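Local coordinates for protein arginase 1, mitochondrial (Arabidopsis thaliana, PDB 6VSU) that hydrolyses L-arginine to urea and L-ornithine, and agmatine to urea and putrescine, as a manganese-dependent homohexameric ureohydrolase of plant mitochondria, at residues S141-V146 / D289-N294; K28-L33 / T94-V99. One frame throughout, in Å; residues are numbered along the deposited sequence.

Contact 1. Residues S141-V146 / D289-N294; sequences SISYPV and DVVEFN. With NA (sodium ion), chain B.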
# COMPACT_ATOMS: atom_id res chain seq x y z
N SER E 141 25.97 12.39 1.31
CA SER E 141 27.04 13.26 0.78
C SER E 141 27.19 14.49 1.66
O SER E 141 28.32 15.06 1.72
CB SER E 141 26.86 13.63 -0.66
OG SER E 141 25.74 14.44 -0.85
N ILE E 142 26.13 14.89 2.33
CA ILE E 142 26.13 16.18 3.04
C ILE E 142 26.99 16.10 4.31
O ILE E 142 27.43 17.16 4.80
CB ILE E 142 24.69 16.58 3.33
CG1 ILE E 142 24.13 15.76 4.48
CG2 ILE E 142 23.86 16.49 2.04
CD1 ILE E 142 22.76 16.13 4.86
N SER E 143 27.25 14.91 4.82
CA SER E 143 28.06 14.74 6.03
C SER E 143 29.44 15.36 5.83
O SER E 143 29.96 15.93 6.78
CB SER E 143 28.12 13.30 6.38
OG SER E 143 26.89 12.89 6.97
N TYR E 144 29.99 15.31 4.62
CA TYR E 144 31.34 15.86 4.35
C TYR E 144 31.33 17.36 4.62
O TYR E 144 32.08 17.83 5.46
CB TYR E 144 31.86 15.50 2.95
CG TYR E 144 33.05 16.28 2.46
CD1 TYR E 144 34.08 16.67 3.30
CD2 TYR E 144 33.20 16.59 1.11
CE1 TYR E 144 35.24 17.31 2.83
CE2 TYR E 144 34.33 17.27 0.64
CZ TYR E 144 35.35 17.64 1.50
OH TYR E 144 36.45 18.30 1.03
N PRO E 145 30.54 18.17 3.90
CA PRO E 145 30.61 19.62 4.09
C PRO E 145 30.19 20.07 5.48
O PRO E 145 30.61 21.12 5.93
CB PRO E 145 29.68 20.23 3.03
CG PRO E 145 28.79 19.06 2.61
CD PRO E 145 29.71 17.84 2.73
N VAL E 146 29.35 19.29 6.11
CA VAL E 146 28.85 19.62 7.48
C VAL E 146 30.03 19.40 8.44
O VAL E 146 30.28 20.28 9.28
CB VAL E 146 27.62 18.78 7.85
CG1 VAL E 146 27.26 18.97 9.30
CG2 VAL E 146 26.39 19.10 7.01
N ASP E 289 23.92 14.54 12.34
CA ASP E 289 23.03 14.52 11.17
C ASP E 289 22.15 13.27 11.24
O ASP E 289 22.55 12.25 11.86
CB ASP E 289 23.80 14.74 9.87
CG ASP E 289 24.81 13.67 9.51
OD1 ASP E 289 24.43 12.49 9.49
OD2 ASP E 289 25.98 14.08 9.14
N VAL E 290 21.01 13.35 10.58
CA VAL E 290 20.13 12.18 10.30
C VAL E 290 19.82 12.17 8.81
O VAL E 290 19.17 13.12 8.34
CB VAL E 290 18.86 12.22 11.14
CG1 VAL E 290 17.96 11.05 10.78
CG2 VAL E 290 19.23 12.20 12.60
N VAL E 291 20.31 11.16 8.10
CA VAL E 291 20.36 11.18 6.61
C VAL E 291 19.74 9.87 6.09
O VAL E 291 19.56 8.91 6.87
CB VAL E 291 21.80 11.31 6.12
CG1 VAL E 291 22.46 12.59 6.60
CG2 VAL E 291 22.68 10.15 6.53
N GLU E 292 19.43 9.90 4.80
CA GLU E 292 19.05 8.73 3.97
C GLU E 292 17.65 8.23 4.33
O GLU E 292 17.29 7.13 3.84
CB GLU E 292 20.13 7.66 4.07
CG GLU E 292 21.42 8.13 3.40
CD GLU E 292 21.44 8.15 1.88
OE1 GLU E 292 20.46 7.57 1.29
OE2 GLU E 292 22.46 8.67 1.27
N PHE E 293 16.85 9.00 5.07
CA PHE E 293 15.40 8.70 5.15
C PHE E 293 14.82 9.03 3.78
O PHE E 293 15.07 10.12 3.29
CB PHE E 293 14.73 9.49 6.25
CG PHE E 293 13.24 9.64 6.11
CD1 PHE E 293 12.45 8.56 5.73
CD2 PHE E 293 12.63 10.84 6.44
CE1 PHE E 293 11.09 8.72 5.59
CE2 PHE E 293 11.25 10.97 6.33
CZ PHE E 293 10.49 9.92 5.88
N ASN E 294 14.23 8.05 3.13
CA ASN E 294 13.65 8.14 1.78
C ASN E 294 12.12 8.03 1.90
O ASN E 294 11.62 6.92 1.90
CB ASN E 294 14.17 7.05 0.84
CG ASN E 294 13.69 7.27 -0.56
OD1 ASN E 294 12.68 7.95 -0.78
ND2 ASN E 294 14.45 6.74 -1.50
NA NA B . 19.67 7.48 -1.34
O HOH W 1 20.51 5.70 -3.40

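Contact 2. Residues K28-L33 / T94-V99; sequences KLKGEL and TDVGDV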
# COMPACT_ATOMS: atom_id res chain seq x y z
N LYS E 28 19.60 34.14 13.28
CA LYS E 28 19.74 35.29 14.21
C LYS E 28 18.53 35.35 15.15
O LYS E 28 18.72 35.51 16.34
CB LYS E 28 19.94 36.59 13.43
CG LYS E 28 19.89 37.84 14.31
CD LYS E 28 20.67 39.01 13.76
CE LYS E 28 20.07 40.38 14.00
NZ LYS E 28 19.57 40.58 15.38
N LEU E 29 17.31 35.19 14.65
CA LEU E 29 16.07 35.17 15.50
C LEU E 29 16.12 34.00 16.49
O LEU E 29 15.65 34.17 17.63
CB LEU E 29 14.85 35.05 14.58
CG LEU E 29 14.65 36.20 13.60
CD1 LEU E 29 13.27 36.13 12.97
CD2 LEU E 29 14.82 37.53 14.30
N LYS E 30 16.64 32.83 16.06
CA LYS E 30 16.63 31.63 16.91
C LYS E 30 17.66 31.83 18.03
O LYS E 30 17.28 31.53 19.19
CB LYS E 30 16.81 30.37 16.08
CG LYS E 30 15.68 30.01 15.13
CD LYS E 30 14.29 30.31 15.59
CE LYS E 30 13.31 29.97 14.49
NZ LYS E 30 11.92 29.95 14.98
N GLY E 31 18.84 32.39 17.72
CA GLY E 31 19.88 32.66 18.71
C GLY E 31 19.37 33.66 19.73
O GLY E 31 19.62 33.47 20.90
N GLU E 32 18.71 34.73 19.28
CA GLU E 32 18.17 35.79 20.17
C GLU E 32 17.09 35.19 21.06
O GLU E 32 17.14 35.42 22.28
CB GLU E 32 17.65 36.97 19.36
CG GLU E 32 18.76 37.71 18.66
CD GLU E 32 18.24 38.84 17.80
OE1 GLU E 32 19.07 39.65 17.37
OE2 GLU E 32 16.99 38.89 17.56
N LEU E 33 16.20 34.39 20.53
CA LEU E 33 15.19 33.73 21.40
C LEU E 33 15.89 32.89 22.47
O LEU E 33 15.57 33.02 23.67
CB LEU E 33 14.27 32.90 20.52
CG LEU E 33 13.23 32.04 21.23
CD1 LEU E 33 12.36 32.85 22.20
CD2 LEU E 33 12.33 31.39 20.16
N THR E 94 15.44 24.45 18.40
CA THR E 94 14.92 25.42 17.40
C THR E 94 15.18 24.84 16.01
O THR E 94 15.81 23.82 15.93
CB THR E 94 15.53 26.82 17.55
OG1 THR E 94 16.94 26.71 17.50
CG2 THR E 94 15.09 27.50 18.81
N ASP E 95 14.83 25.58 14.99
CA ASP E 95 14.82 25.09 13.59
C ASP E 95 15.06 26.31 12.70
O ASP E 95 14.23 27.23 12.74
CB ASP E 95 13.47 24.44 13.28
CG ASP E 95 13.37 23.81 11.91
OD1 ASP E 95 14.34 23.85 11.09
OD2 ASP E 95 12.32 23.21 11.69
N VAL E 96 16.16 26.32 11.97
CA VAL E 96 16.48 27.43 11.02
C VAL E 96 16.05 27.04 9.60
O VAL E 96 16.36 27.76 8.71
CB VAL E 96 17.95 27.85 11.06
CG1 VAL E 96 18.43 28.11 12.48
CG2 VAL E 96 18.82 26.80 10.44
N GLY E 97 15.30 25.97 9.41
CA GLY E 97 14.74 25.62 8.10
C GLY E 97 15.74 24.94 7.17
O GLY E 97 16.76 24.39 7.62
N ASP E 98 15.44 25.01 5.89
CA ASP E 98 16.18 24.26 4.84
C ASP E 98 17.07 25.21 4.03
O ASP E 98 16.68 26.35 3.73
CB ASP E 98 15.18 23.59 3.89
CG ASP E 98 14.49 22.42 4.55
OD1 ASP E 98 14.96 22.01 5.67
OD2 ASP E 98 13.46 21.94 3.96
N VAL E 99 18.21 24.71 3.66
CA VAL E 99 19.07 25.27 2.59
C VAL E 99 18.28 25.09 1.31
O VAL E 99 17.75 24.01 1.05
CB VAL E 99 20.43 24.55 2.56
CG1 VAL E 99 21.32 25.04 1.46
CG2 VAL E 99 21.13 24.65 3.88

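Contact 1. Residues S141-V146 / D289-N294
Ser143 and Asp289 are brought together by their first torsions: Ser143 OG lies beside its own backbone N, anti to the carbonyl carbon (chi1 -76°), and Asp289 CG is tucked between N and C of its residue (chi1 64°). The serine hydroxyl then donates to Asp289 OD2 over 2.6 Å, approaching on a line tilted 36° off the carboxylate plane. Tyr245 OH also hydrogen-bonds to this oxygen, and Ser247 OG engages Asp289 OD1. Beside this bond, the branches of Ile142 and Val291 pass in opposite senses, methyl beside methyl, with Ile142 CD1 4.0 Å from Val291 CG1. Val291 also rests on His140 and Asp249, two manganese ligands. One residue on, the chain leaves the strand and Glu292, bent at chi2, places OE1 2.7 Å from the sodium ion; Ser262 OG, Leu58 O and a water also bind this ion. Glu292 OE2 takes hydrogen bonds from His140 N and His180 ND1. The 3-10 turn leading into helix 143-154 is thus joined to the C-terminal end of strand 285-291 next to the metal centre, and hydroxyl partners at both oxygens hold the buried carboxylate in place and probably make its charge tolerable there.

Contact 2. Residues K28-L33 / T94-V99
Lys30 and Thr94 mark the nearest approach of the two backbones, their CA atoms 6.5 Å apart, where helix 28-33 lies against strand 94-98. The short axes run almost exactly antiparallel, at 176°, and come within 8.6 Å of each other. Lys30 carries most of the contact. Its CG lies beside the backbone N (chi1 -67°), and the chain, bent at chi2, then extends across the strand, over Thr94 and the Asp95 carbonyl, to the amine. Its first methylenes pass alongside Thr94, the two side chains running in opposite senses: Lys30 CB is 3.9 Å from Thr94 OG1, and Lys30 CG is 4.0 Å from Thr94 CB. Lys30 CG also reaches Val96 CG1 at 4.3 Å. Farther out, Lys30 CE comes 3.4 Å from the carbonyl oxygen Asp95 O. The ammonium group continues past the strand to a salt bridge with Asp106 of a neighbouring subunit. Thr94 OG1 has its hydrogen-bond partner in Ser45 OG on the adjoining strand. Asp95 points away from the helix; its OD1 accepts from Gly97 N at 2.9 Å, closing an Asx turn, and its OD2 forms a salt bridge with Arg69. With an alanine in place of this lysine, Asp106 of the neighbouring subunit is likely to lose its cationic mate, and a gap would probably open over Thr94 and the Asp95 carbonyl. No hydrogen bond links the two segments. The N-terminal helix therefore meets the outermost strand of this chain's sheet through van der Waals packing along an aliphatic lysine stem, while the lysine's charge is paired across the subunit boundary, where it probably helps to join the two subunits.

From the N terminus, the long helix 7-37 comes first, and contact 2 closes a loop of 60 residues when strand 93-98 packs against it; strand 43-48 and helix 64-72 lie within that loop. Contact 1 opens only afterwards, at residues 141-146, and closes after 142 intervening residues. The two loops therefore follow in series, neither nesting nor crossing. Both reach the same parallel sheet, their centres 19 Å apart, and they do not touch. Contact 2 joins the N-terminal helix to the outermost strand of this chain's sheet; contact 1 ties the turn leading into helix 143-154 to the C-terminal end of the interior strand 285-291, beside the manganese site.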